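Local coordinates for protein class I phosphodiesterase PDEB1 (Leishmania major, PDB 2R8Q) that belongs to the class I phosphodiesterase family, with an all-helical catalytic domain that holds zinc and magnesium ions beside a pocket occupied by 3-isobutyl-1-methylxanthine, at residues G34-T39 with L45-E50; E54-A59 with Q89-Y94; M282-E285 with E289-P292. One frame throughout, in Å; residues are numbered along the deposited sequence.

Interactions 1 and 2 are neighbours in series: helix 45-51, which carries half of interaction 1, is followed by helix 55-68, which carries half of interaction 2, and the two meet where Val48 CG1 packs on Ala58 CB. Interaction 3 lies apart, its nearest atoms about 17 Å from interaction 1 and about 14 Å from interaction 2. Interaction 1, partly buried, rests on a methyl over a tyrosine face. Interaction 2 is a surface contact between two helices and relies on charge and hydrogen bonds from one arginine. Interaction 3, also partly buried, joins a helix end to its following loop through aliphatic contacts and a bridging water.

Interaction 1 of 3, residues G34-T39 with L45-E50; sequences GAYDFT and LFEVRE
Tyr36 and Val48 bring the two backbones to their nearest approach, with 8.9 Å between the CA of Tyr36 and the CA of Val48. Residues 34-39 form an irregular loop, whereas 45-50 make up all but the last residue of the short helix 45-51, where Arg49 N bonds to Leu45 O and Glu50 N to Phe46 O. The wide separation is spanned by the tyrosine ring. Its CG stands anti to the carbonyl carbon (chi1 -49°), and from there the ring extends to the helix surface.

Val48 supplies the apolar half of the contact. Its CG2 lies over one face of the Tyr36 ring, displaced toward the rim, in a CH-pi contact 3.9 Å from the ring centroid and 3.6 Å from Tyr36 CE2. With two methyls, a valine in this buried place can serve two surfaces: while CG2 covers the tyrosine, the other methyl faces helix 55-68. The arrangement is a loop folding back on the helix it precedes, within the all-helical fold of the phosphodiesterase catalytic domain. Phe43 touches both Tyr36 and Val48, and Tyr52 also packs on Tyr36.

Glu47 meets the same ring from an oblique direction, its carboxylate plane turned 45° from the ring plane. OE2 comes within 3.3 Å of Tyr36 CE2, and Tyr36 OH stands 3.4 Å from Glu47 OE2. The stronger polar partner of this oxygen is Lys51, one helical turn on, which forms a salt bridge with it and would be expected to steady the carboxylate beside the ring. Within the loop, Asp37 OD1 accepts from Thr39 N at 3.0 Å in an Asx turn and from Thr39 OG1 at 2.6 Å. An aspartate is short enough to bend back in this way, so one oxygen braces the backbone and holds the threonine hydroxyl.

Interaction 2 of 3, residues E54-A59 with Q89-Y94; sequences EPMDAA and QCRRRY
The salt bridge between Arg91 and Asp57 is the charged part of this contact: Arg91 NH1 gives a hydrogen bond to Asp57 OD1 at 2.9 Å, with an angle of 157° at the hydrogen. The oxygen is met on its anti side and lies near the guanidinium plane, although the two flat groups are turned 39° apart. Arginine suits the place because its long chain can cross from helix 80-92 to helix 55-68. Its CG is anti to the backbone N, and a bend at chi3 (71°) turns the guanidinium edge toward residues 56 and 57.

A second hydrogen bond goes to an uncharged acceptor: the same NH1 reaches Met56 O at 3.1 Å, a weak bond in the guanidinium plane. One nitrogen thus grips a backbone carbonyl and a carboxylate on successive residues. A water adds a bridge: it donates to Asp57 OD1 at 2.8 Å and accepts from Arg91 NH2 at 2.9 Å, so a second guanidinium nitrogen joins the link and should limit its rotation.

Van der Waals contact is slight: Met56 CB lies 4.0 Å from Arg91 NH1, while Phe102 packs on Arg91 and Tyr103 on Met56.

This is an interhelical salt bridge at the surface, with a backbone carbonyl as second acceptor, joining the first turn of helix 55-68 to the end of helix 80-92 in the all-helical phosphodiesterase domain.

Interaction 3 of 3, residues M282-E285 with E289-P292; sequences MEKE and EVLP
Glu283 faces Val290 across the turn that ends helix 262-285, and their CA atoms are 6.3 Å apart. From the glutamate CA the side chain starts toward the loop, and its CB touches Val290 CG2 at 3.7 Å. CG then stands anti to the carbonyl carbon (chi1 -64°), and the chain runs on extended, carrying the carboxylate past the backbone of Glu289 and Val290. CD lies 3.8 Å from Glu289 O. Of the two carboxylate oxygens, OE1 is near Val290 CA and CG1, and it takes a hydrogen bond from a water at 2.7 Å. That water in turn accepts from Leu291 N at 3.0 Å, so the carboxylate reaches the loop backbone through a solvent bridge. OE2 accepts from Gln279 NE2, one helical turn back. A glutamate fits here because its methylenes can line an apolar contact while its two oxygens serve separate donors, so each carboxylate oxygen of this buried residue has a donor.

Val290 is the apolar side chain that the loop turns toward the helix. Its CG2 touches both Glu283 CB and Lys284 CG, the latter 3.6 Å away. The branched side chain thereby covers the start of two consecutive helix side chains. Lys284 crosses the valine at about a right angle. Beyond CG its chain is fully extended, and its NZ forms a salt bridge with Asp295 further along the loop. At this exposed position a lysine can do both jobs, packing with its aliphatic stem while its charged end meets an acidic partner.

The contact lies at the C-terminal end of helix 262-285, where the loop toward helix 302-324 turns back along the helix; Phe151 of helix 149-154 packs on Glu283 and Met282, and no strands take part.

Interaction 1 of 3, residues G34-T39 with L45-E50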
ATOM      1  N   GLY A  34      -1.632   8.423 -41.086  1.00 39.81           N
ATOM      2  CA  GLY A  34      -0.804   7.259 -41.335  1.00 38.53           C
ATOM      3  C   GLY A  34       0.635   7.696 -41.190  1.00 37.84           C
ATOM      4  O   GLY A  34       1.548   7.099 -41.760  1.00 38.92           O
ATOM      5  N   ALA A  35       0.826   8.754 -40.408  1.00 36.02           N
ATOM      6  CA  ALA A  35       2.144   9.326 -40.181  1.00 35.04           C
ATOM      7  C   ALA A  35       3.002   8.541 -39.200  1.00 33.35           C
ATOM      8  O   ALA A  35       4.207   8.782 -39.105  1.00 34.69           O
ATOM      9  CB  ALA A  35       2.001  10.765 -39.702  1.00 35.30           C
ATOM     10  N   TYR A  36       2.398   7.607 -38.471  1.00 31.62           N
ATOM     11  CA  TYR A  36       3.157   6.831 -37.497  1.00 29.24           C
ATOM     12  C   TYR A  36       2.883   5.336 -37.524  1.00 27.28           C
ATOM     13  O   TYR A  36       1.786   4.894 -37.866  1.00 29.36           O
ATOM     14  CB  TYR A  36       2.877   7.329 -36.075  1.00 28.92           C
ATOM     15  CG  TYR A  36       2.990   8.823 -35.890  1.00 29.03           C
ATOM     16  CD1 TYR A  36       1.892   9.657 -36.102  1.00 30.14           C
ATOM     17  CD2 TYR A  36       4.196   9.405 -35.512  1.00 29.49           C
ATOM     18  CE1 TYR A  36       1.997  11.039 -35.939  1.00 30.16           C
ATOM     19  CE2 TYR A  36       4.312  10.784 -35.348  1.00 29.45           C
ATOM     20  CZ  TYR A  36       3.210  11.593 -35.562  1.00 30.28           C
ATOM     21  OH  TYR A  36       3.328  12.952 -35.398  1.00 31.57           O
ATOM     22  N   ASP A  37       3.898   4.564 -37.154  1.00 25.22           N
ATOM     23  CA  ASP A  37       3.783   3.114 -37.064  1.00 23.61           C
ATOM     24  C   ASP A  37       4.118   2.808 -35.613  1.00 20.97           C
ATOM     25  O   ASP A  37       5.288   2.734 -35.243  1.00 20.41           O
ATOM     26  CB  ASP A  37       4.789   2.414 -37.975  1.00 24.12           C
ATOM     27  CG  ASP A  37       4.709   0.902 -37.872  1.00 25.63           C
ATOM     28  OD1 ASP A  37       3.896   0.399 -37.065  1.00 26.06           O
ATOM     29  OD2 ASP A  37       5.458   0.213 -38.595  1.00 28.63           O
ATOM     30  N   PHE A  38       3.087   2.647 -34.793  1.00 20.95           N
ATOM     31  CA  PHE A  38       3.283   2.386 -33.371  1.00 20.17           C
ATOM     32  C   PHE A  38       3.942   1.040 -33.076  1.00 20.75           C
ATOM     33  O   PHE A  38       4.351   0.787 -31.944  1.00 19.94           O
ATOM     34  CB  PHE A  38       1.938   2.486 -32.647  1.00 19.87           C
ATOM     35  CG  PHE A  38       1.259   3.820 -32.813  1.00 20.13           C
ATOM     36  CD1 PHE A  38      -0.129   3.905 -32.871  1.00 20.53           C
ATOM     37  CD2 PHE A  38       2.004   4.994 -32.910  1.00 19.67           C
ATOM     38  CE1 PHE A  38      -0.766   5.136 -33.026  1.00 21.01           C
ATOM     39  CE2 PHE A  38       1.376   6.230 -33.064  1.00 20.28           C
ATOM     40  CZ  PHE A  38      -0.012   6.300 -33.123  1.00 19.88           C
ATOM     41  N   THR A  39       4.062   0.184 -34.088  1.00 21.37           N
ATOM     42  CA  THR A  39       4.684  -1.123 -33.887  1.00 20.52           C
ATOM     43  C   THR A  39       6.173  -1.109 -34.223  1.00 20.38           C
ATOM     44  O   THR A  39       6.855  -2.117 -34.064  1.00 21.67           O
ATOM     45  CB  THR A  39       4.026  -2.224 -34.762  1.00 22.38           C
ATOM     46  OG1 THR A  39       4.392  -2.029 -36.134  1.00 23.22           O
ATOM     47  CG2 THR A  39       2.515  -2.182 -34.635  1.00 21.57           C
ATOM     48  N   LEU A  45       8.069   8.971 -29.807  1.00 16.44           N
ATOM     49  CA  LEU A  45       7.012   9.585 -29.012  1.00 15.63           C
ATOM     50  C   LEU A  45       7.192  11.091 -28.843  1.00 15.76           C
ATOM     51  O   LEU A  45       6.214  11.809 -28.652  1.00 16.99           O
ATOM     52  CB  LEU A  45       6.917   8.904 -27.637  1.00 15.69           C
ATOM     53  CG  LEU A  45       5.801   9.373 -26.692  1.00 14.28           C
ATOM     54  CD1 LEU A  45       4.429   9.181 -27.336  1.00 16.66           C
ATOM     55  CD2 LEU A  45       5.885   8.578 -25.394  1.00 15.57           C
ATOM     56  N   PHE A  46       8.429  11.579 -28.907  1.00 16.34           N
ATOM     57  CA  PHE A  46       8.645  13.015 -28.761  1.00 16.59           C
ATOM     58  C   PHE A  46       8.043  13.777 -29.932  1.00 18.45           C
ATOM     59  O   PHE A  46       7.605  14.914 -29.773  1.00 19.29           O
ATOM     60  CB  PHE A  46      10.134  13.348 -28.640  1.00 16.58           C
ATOM     61  CG  PHE A  46      10.732  12.972 -27.316  1.00 16.61           C
ATOM     62  CD1 PHE A  46      11.475  11.805 -27.182  1.00 15.95           C
ATOM     63  CD2 PHE A  46      10.532  13.775 -26.196  1.00 16.51           C
ATOM     64  CE1 PHE A  46      12.014  11.441 -25.950  1.00 16.51           C
ATOM     65  CE2 PHE A  46      11.064  13.422 -24.957  1.00 16.58           C
ATOM     66  CZ  PHE A  46      11.809  12.251 -24.835  1.00 15.68           C
ATOM     67  N   GLU A  47       8.023  13.150 -31.103  1.00 19.45           N
ATOM     68  CA  GLU A  47       7.455  13.789 -32.286  1.00 20.85           C
ATOM     69  C   GLU A  47       5.964  14.011 -32.050  1.00 21.27           C
ATOM     70  O   GLU A  47       5.435  15.088 -32.325  1.00 21.99           O
ATOM     71  CB  GLU A  47       7.656  12.908 -33.517  1.00 23.67           C
ATOM     72  CG  GLU A  47       7.337  13.606 -34.827  1.00 30.88           C
ATOM     73  CD  GLU A  47       7.315  12.650 -36.000  1.00 34.23           C
ATOM     74  OE1 GLU A  47       8.189  11.759 -36.058  1.00 35.61           O
ATOM     75  OE2 GLU A  47       6.427  12.794 -36.868  1.00 37.65           O
ATOM     76  N   VAL A  48       5.293  12.983 -31.539  1.00 20.23           N
ATOM     77  CA  VAL A  48       3.866  13.070 -31.245  1.00 19.13           C
ATOM     78  C   VAL A  48       3.599  14.137 -30.186  1.00 18.79           C
ATOM     79  O   VAL A  48       2.650  14.911 -30.298  1.00 19.99           O
ATOM     80  CB  VAL A  48       3.314  11.716 -30.734  1.00 17.46           C
ATOM     81  CG1 VAL A  48       1.885  11.883 -30.242  1.00 19.01           C
ATOM     82  CG2 VAL A  48       3.370  10.682 -31.843  1.00 19.20           C
ATOM     83  N   ARG A  49       4.439  14.176 -29.156  1.00 18.59           N
ATOM     84  CA  ARG A  49       4.277  15.146 -28.080  1.00 18.25           C
ATOM     85  C   ARG A  49       4.433  16.584 -28.554  1.00 19.73           C
ATOM     86  O   ARG A  49       3.665  17.462 -28.166  1.00 20.53           O
ATOM     87  CB  ARG A  49       5.288  14.871 -26.963  1.00 19.17           C
ATOM     88  CG  ARG A  49       5.009  13.592 -26.195  1.00 18.71           C
ATOM     89  CD  ARG A  49       6.143  13.263 -25.246  1.00 19.22           C
ATOM     90  NE  ARG A  49       6.309  14.262 -24.192  1.00 19.29           N
ATOM     91  CZ  ARG A  49       7.230  14.180 -23.237  1.00 20.69           C
ATOM     92  NH1 ARG A  49       8.064  13.149 -23.209  1.00 19.46           N
ATOM     93  NH2 ARG A  49       7.318  15.122 -22.306  1.00 21.92           N
ATOM     94  N   GLU A  50       5.421  16.815 -29.408  1.00 21.22           N
ATOM     95  CA  GLU A  50       5.684  18.154 -29.913  1.00 23.41           C
ATOM     96  C   GLU A  50       4.622  18.678 -30.872  1.00 23.25           C
ATOM     97  O   GLU A  50       4.303  19.866 -30.858  1.00 22.22           O
ATOM     98  CB  GLU A  50       7.050  18.186 -30.606  1.00 25.27           C
ATOM     99  CG  GLU A  50       7.439  19.552 -31.147  1.00 34.02           C
ATOM    100  CD  GLU A  50       8.790  19.545 -31.838  1.00 36.91           C
ATOM    101  OE1 GLU A  50       8.943  18.812 -32.841  1.00 39.22           O
ATOM    102  OE2 GLU A  50       9.695  20.277 -31.379  1.00 40.00           O
TER

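Interaction 2 of 3, residues E54-A59 with Q89-Y94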
ATOM      1  N   GLU A  54      -2.837  18.546 -27.775  1.00 19.24           N
ATOM      2  CA  GLU A  54      -3.265  17.820 -26.582  1.00 19.54           C
ATOM      3  C   GLU A  54      -2.373  16.580 -26.535  1.00 17.74           C
ATOM      4  O   GLU A  54      -2.811  15.468 -26.829  1.00 17.96           O
ATOM      5  CB  GLU A  54      -4.733  17.399 -26.703  1.00 20.40           C
ATOM      6  CG  GLU A  54      -5.731  18.550 -26.750  1.00 22.83           C
ATOM      7  CD  GLU A  54      -5.839  19.300 -25.435  1.00 25.92           C
ATOM      8  OE1 GLU A  54      -5.270  18.832 -24.425  1.00 27.87           O
ATOM      9  OE2 GLU A  54      -6.505  20.359 -25.408  1.00 29.59           O
ATOM     10  N   PRO A  55      -1.098  16.762 -26.167  1.00 17.30           N
ATOM     11  CA  PRO A  55      -0.139  15.656 -26.096  1.00 15.93           C
ATOM     12  C   PRO A  55      -0.505  14.497 -25.172  1.00 15.51           C
ATOM     13  O   PRO A  55      -0.181  13.349 -25.469  1.00 16.78           O
ATOM     14  CB  PRO A  55       1.165  16.359 -25.710  1.00 16.82           C
ATOM     15  CG  PRO A  55       0.693  17.518 -24.890  1.00 17.64           C
ATOM     16  CD  PRO A  55      -0.499  18.017 -25.676  1.00 16.53           C
ATOM     17  N   MET A  56      -1.171  14.783 -24.056  1.00 15.57           N
ATOM     18  CA  MET A  56      -1.568  13.709 -23.148  1.00 15.93           C
ATOM     19  C   MET A  56      -2.657  12.857 -23.791  1.00 16.73           C
ATOM     20  O   MET A  56      -2.700  11.641 -23.590  1.00 15.91           O
ATOM     21  CB  MET A  56      -2.063  14.278 -21.821  1.00 16.81           C
ATOM     22  CG  MET A  56      -0.946  14.706 -20.883  1.00 17.64           C
ATOM     23  SD  MET A  56      -0.040  13.267 -20.252  1.00 20.54           S
ATOM     24  CE  MET A  56       1.344  14.054 -19.438  1.00 26.19           C
ATOM     25  N   ASP A  57      -3.541  13.491 -24.557  1.00 16.81           N
ATOM     26  CA  ASP A  57      -4.601  12.750 -25.238  1.00 16.88           C
ATOM     27  C   ASP A  57      -3.985  11.937 -26.375  1.00 15.65           C
ATOM     28  O   ASP A  57      -4.352  10.782 -26.602  1.00 16.07           O
ATOM     29  CB  ASP A  57      -5.666  13.701 -25.807  1.00 16.54           C
ATOM     30  CG  ASP A  57      -6.532  14.330 -24.732  1.00 18.39           C
ATOM     31  OD1 ASP A  57      -6.729  13.708 -23.669  1.00 18.89           O
ATOM     32  OD2 ASP A  57      -7.040  15.449 -24.964  1.00 20.07           O
ATOM     33  N   ALA A  58      -3.040  12.539 -27.092  1.00 14.83           N
ATOM     34  CA  ALA A  58      -2.377  11.845 -28.188  1.00 15.61           C
ATOM     35  C   ALA A  58      -1.607  10.629 -27.660  1.00 15.90           C
ATOM     36  O   ALA A  58      -1.628   9.565 -28.269  1.00 15.01           O
ATOM     37  CB  ALA A  58      -1.433  12.804 -28.918  1.00 16.44           C
ATOM     38  N   ALA A  59      -0.931  10.789 -26.527  1.00 16.00           N
ATOM     39  CA  ALA A  59      -0.175   9.685 -25.939  1.00 15.99           C
ATOM     40  C   ALA A  59      -1.109   8.543 -25.536  1.00 15.69           C
ATOM     41  O   ALA A  59      -0.783   7.371 -25.712  1.00 15.58           O
ATOM     42  CB  ALA A  59       0.610  10.179 -24.728  1.00 16.00           C
ATOM     43  N   GLN A  89      -7.427   5.958 -16.539  1.00 16.04           N
ATOM     44  CA  GLN A  89      -7.325   5.873 -15.087  1.00 15.53           C
ATOM     45  C   GLN A  89      -5.842   5.830 -14.724  1.00 15.87           C
ATOM     46  O   GLN A  89      -5.430   6.375 -13.700  1.00 16.68           O
ATOM     47  CB  GLN A  89      -8.047   4.627 -14.559  1.00 16.30           C
ATOM     48  CG  GLN A  89      -9.578   4.733 -14.601  1.00 17.76           C
ATOM     49  CD  GLN A  89     -10.147   5.686 -13.555  1.00 20.56           C
ATOM     50  OE1 GLN A  89      -9.410   6.406 -12.879  1.00 21.79           O
ATOM     51  NE2 GLN A  89     -11.473   5.695 -13.424  1.00 20.01           N
ATOM     52  N   CYS A  90      -5.039   5.185 -15.567  1.00 15.94           N
ATOM     53  CA  CYS A  90      -3.598   5.132 -15.326  1.00 15.72           C
ATOM     54  C   CYS A  90      -3.018   6.539 -15.496  1.00 14.62           C
ATOM     55  O   CYS A  90      -2.267   7.026 -14.648  1.00 13.79           O
ATOM     56  CB  CYS A  90      -2.911   4.180 -16.316  1.00 14.28           C
ATOM     57  SG  CYS A  90      -3.124   2.405 -15.986  1.00 15.87           S
ATOM     58  N   ARG A  91      -3.381   7.195 -16.593  1.00 15.36           N
ATOM     59  CA  ARG A  91      -2.883   8.533 -16.880  1.00 15.02           C
ATOM     60  C   ARG A  91      -3.122   9.502 -15.724  1.00 16.80           C
ATOM     61  O   ARG A  91      -2.255  10.314 -15.389  1.00 16.37           O
ATOM     62  CB  ARG A  91      -3.539   9.065 -18.159  1.00 14.85           C
ATOM     63  CG  ARG A  91      -2.915  10.351 -18.677  1.00 16.07           C
ATOM     64  CD  ARG A  91      -3.582  10.824 -19.958  1.00 15.75           C
ATOM     65  NE  ARG A  91      -4.934  11.322 -19.722  1.00 17.08           N
ATOM     66  CZ  ARG A  91      -5.712  11.839 -20.668  1.00 16.82           C
ATOM     67  NH1 ARG A  91      -5.273  11.924 -21.915  1.00 16.66           N
ATOM     68  NH2 ARG A  91      -6.922  12.292 -20.361  1.00 18.14           N
ATOM     69  N   ARG A  92      -4.301   9.410 -15.115  1.00 16.43           N
ATOM     70  CA  ARG A  92      -4.667  10.283 -14.002  1.00 18.40           C
ATOM     71  C   ARG A  92      -3.736  10.160 -12.805  1.00 18.41           C
ATOM     72  O   ARG A  92      -3.619  11.087 -12.005  1.00 19.17           O
ATOM     73  CB  ARG A  92      -6.079   9.962 -13.510  1.00 20.25           C
ATOM     74  CG  ARG A  92      -7.206  10.383 -14.413  1.00 26.29           C
ATOM     75  CD  ARG A  92      -8.525   9.950 -13.793  1.00 27.46           C
ATOM     76  NE  ARG A  92      -9.678  10.448 -14.533  1.00 31.25           N
ATOM     77  CZ  ARG A  92     -10.940  10.205 -14.195  1.00 32.31           C
ATOM     78  NH1 ARG A  92     -11.211   9.467 -13.127  1.00 33.01           N
ATOM     79  NH2 ARG A  92     -11.931  10.705 -14.920  1.00 33.87           N
ATOM     80  N   ARG A  93      -3.082   9.011 -12.680  1.00 17.80           N
ATOM     81  CA  ARG A  93      -2.216   8.773 -11.540  1.00 16.96           C
ATOM     82  C   ARG A  93      -0.733   9.058 -11.737  1.00 18.36           C
ATOM     83  O   ARG A  93       0.082   8.776 -10.854  1.00 18.71           O
ATOM     84  CB  ARG A  93      -2.455   7.351 -11.023  1.00 19.19           C
ATOM     85  CG  ARG A  93      -3.862   7.206 -10.429  1.00 20.22           C
ATOM     86  CD  ARG A  93      -4.202   5.771 -10.076  1.00 25.37           C
ATOM     87  NE  ARG A  93      -5.487   5.654  -9.384  1.00 27.02           N
ATOM     88  CZ  ARG A  93      -6.680   5.878  -9.935  1.00 28.12           C
ATOM     89  NH1 ARG A  93      -6.785   6.244 -11.208  1.00 25.50           N
ATOM     90  NH2 ARG A  93      -7.777   5.722  -9.206  1.00 28.99           N
ATOM     91  N   TYR A  94      -0.378   9.619 -12.889  1.00 16.21           N
ATOM     92  CA  TYR A  94       1.006   9.995 -13.132  1.00 15.67           C
ATOM     93  C   TYR A  94       1.114  11.491 -12.884  1.00 17.17           C
ATOM     94  O   TYR A  94       0.241  12.273 -13.283  1.00 19.46           O
ATOM     95  CB  TYR A  94       1.452   9.643 -14.558  1.00 14.92           C
ATOM     96  CG  TYR A  94       1.721   8.166 -14.705  1.00 13.73           C
ATOM     97  CD1 TYR A  94       0.742   7.301 -15.198  1.00 14.04           C
ATOM     98  CD2 TYR A  94       2.913   7.610 -14.234  1.00 12.97           C
ATOM     99  CE1 TYR A  94       0.940   5.916 -15.210  1.00 14.89           C
ATOM    100  CE2 TYR A  94       3.116   6.231 -14.238  1.00 13.48           C
ATOM    101  CZ  TYR A  94       2.129   5.391 -14.721  1.00 14.03           C
ATOM    102  OH  TYR A  94       2.304   4.025 -14.670  1.00 14.31           O
TER
HETATM  103  O   HOH W   1      -9.013  12.955 -22.271  1.00 21.50           O

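Interaction 3 of 3, residues M282-E285 with E289-P292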
ATOM      1  N   MET A 282      15.884  18.834  -3.740  1.00 22.83           N
ATOM      2  CA  MET A 282      15.070  18.516  -2.570  1.00 22.69           C
ATOM      3  C   MET A 282      15.923  17.951  -1.445  1.00 22.18           C
ATOM      4  O   MET A 282      15.654  18.206  -0.269  1.00 22.39           O
ATOM      5  CB  MET A 282      13.969  17.517  -2.932  1.00 24.78           C
ATOM      6  CG  MET A 282      12.851  18.114  -3.766  1.00 27.61           C
ATOM      7  SD  MET A 282      11.527  16.938  -4.087  1.00 31.97           S
ATOM      8  CE  MET A 282      12.090  16.221  -5.609  1.00 29.78           C
ATOM      9  N   GLU A 283      16.949  17.181  -1.798  1.00 21.47           N
ATOM     10  CA  GLU A 283      17.828  16.604  -0.792  1.00 20.93           C
ATOM     11  C   GLU A 283      18.633  17.704  -0.108  1.00 22.35           C
ATOM     12  O   GLU A 283      18.881  17.641   1.097  1.00 22.81           O
ATOM     13  CB  GLU A 283      18.756  15.563  -1.428  1.00 20.25           C
ATOM     14  CG  GLU A 283      17.992  14.372  -1.997  1.00 21.18           C
ATOM     15  CD  GLU A 283      18.881  13.351  -2.669  1.00 21.22           C
ATOM     16  OE1 GLU A 283      19.819  13.762  -3.387  1.00 22.26           O
ATOM     17  OE2 GLU A 283      18.631  12.139  -2.495  1.00 21.91           O
ATOM     18  N   LYS A 284      19.031  18.718  -0.871  1.00 23.18           N
ATOM     19  CA  LYS A 284      19.786  19.827  -0.303  1.00 23.22           C
ATOM     20  C   LYS A 284      18.893  20.590   0.667  1.00 24.73           C
ATOM     21  O   LYS A 284      19.354  21.082   1.696  1.00 26.28           O
ATOM     22  CB  LYS A 284      20.273  20.770  -1.404  1.00 22.06           C
ATOM     23  CG  LYS A 284      21.283  20.139  -2.349  1.00 23.30           C
ATOM     24  CD  LYS A 284      21.743  21.121  -3.410  1.00 26.42           C
ATOM     25  CE  LYS A 284      22.690  20.453  -4.394  1.00 27.25           C
ATOM     26  NZ  LYS A 284      23.176  21.415  -5.425  1.00 29.53           N
ATOM     27  N   GLU A 285      17.609  20.679   0.336  1.00 24.78           N
ATOM     28  CA  GLU A 285      16.659  21.385   1.187  1.00 27.02           C
ATOM     29  C   GLU A 285      16.367  20.612   2.467  1.00 26.27           C
ATOM     30  O   GLU A 285      15.984  21.198   3.479  1.00 25.98           O
ATOM     31  CB  GLU A 285      15.356  21.640   0.424  1.00 30.29           C
ATOM     32  CG  GLU A 285      15.515  22.577  -0.763  1.00 36.58           C
ATOM     33  CD  GLU A 285      14.201  22.866  -1.458  1.00 41.24           C
ATOM     34  OE1 GLU A 285      13.281  23.395  -0.797  1.00 44.59           O
ATOM     35  OE2 GLU A 285      14.087  22.566  -2.667  1.00 43.92           O
ATOM     36  N   GLU A 289      22.644  13.916   2.077  1.00 26.23           N
ATOM     37  CA  GLU A 289      23.663  13.722   1.052  1.00 28.25           C
ATOM     38  C   GLU A 289      23.107  13.728  -0.367  1.00 26.53           C
ATOM     39  O   GLU A 289      22.053  13.152  -0.640  1.00 26.01           O
ATOM     40  CB  GLU A 289      24.402  12.405   1.300  1.00 32.87           C
ATOM     41  CG  GLU A 289      25.395  12.029   0.210  1.00 38.08           C
ATOM     42  CD  GLU A 289      26.059  10.691   0.468  1.00 42.16           C
ATOM     43  OE1 GLU A 289      26.791  10.571   1.474  1.00 45.52           O
ATOM     44  OE2 GLU A 289      25.846   9.757  -0.335  1.00 44.90           O
ATOM     45  N   VAL A 290      23.834  14.386  -1.265  1.00 24.56           N
ATOM     46  CA  VAL A 290      23.448  14.467  -2.668  1.00 23.45           C
ATOM     47  C   VAL A 290      24.562  13.842  -3.497  1.00 24.23           C
ATOM     48  O   VAL A 290      25.700  14.308  -3.458  1.00 24.72           O
ATOM     49  CB  VAL A 290      23.268  15.934  -3.125  1.00 23.99           C
ATOM     50  CG1 VAL A 290      22.858  15.980  -4.588  1.00 24.33           C
ATOM     51  CG2 VAL A 290      22.229  16.626  -2.261  1.00 22.73           C
ATOM     52  N   LEU A 291      24.240  12.784  -4.233  1.00 24.20           N
ATOM     53  CA  LEU A 291      25.233  12.121  -5.073  1.00 23.86           C
ATOM     54  C   LEU A 291      25.470  12.973  -6.322  1.00 23.60           C
ATOM     55  O   LEU A 291      24.574  13.676  -6.782  1.00 22.52           O
ATOM     56  CB  LEU A 291      24.754  10.716  -5.453  1.00 25.99           C
ATOM     57  CG  LEU A 291      24.536   9.767  -4.267  1.00 26.39           C
ATOM     58  CD1 LEU A 291      24.106   8.399  -4.772  1.00 28.68           C
ATOM     59  CD2 LEU A 291      25.816   9.655  -3.451  1.00 28.97           C
ATOM     60  N   PRO A 292      26.687  12.917  -6.889  1.00 22.34           N
ATOM     61  CA  PRO A 292      27.043  13.691  -8.083  1.00 23.24           C
ATOM     62  C   PRO A 292      26.005  13.700  -9.199  1.00 22.69           C
ATOM     63  O   PRO A 292      25.706  14.747  -9.769  1.00 23.96           O
ATOM     64  CB  PRO A 292      28.354  13.047  -8.527  1.00 22.91           C
ATOM     65  CG  PRO A 292      28.973  12.655  -7.236  1.00 22.77           C
ATOM     66  CD  PRO A 292      27.807  12.048  -6.483  1.00 23.78           C
TER
HETATM   67  O   HOH W   2      21.433  11.833  -4.363  1.00 29.29           O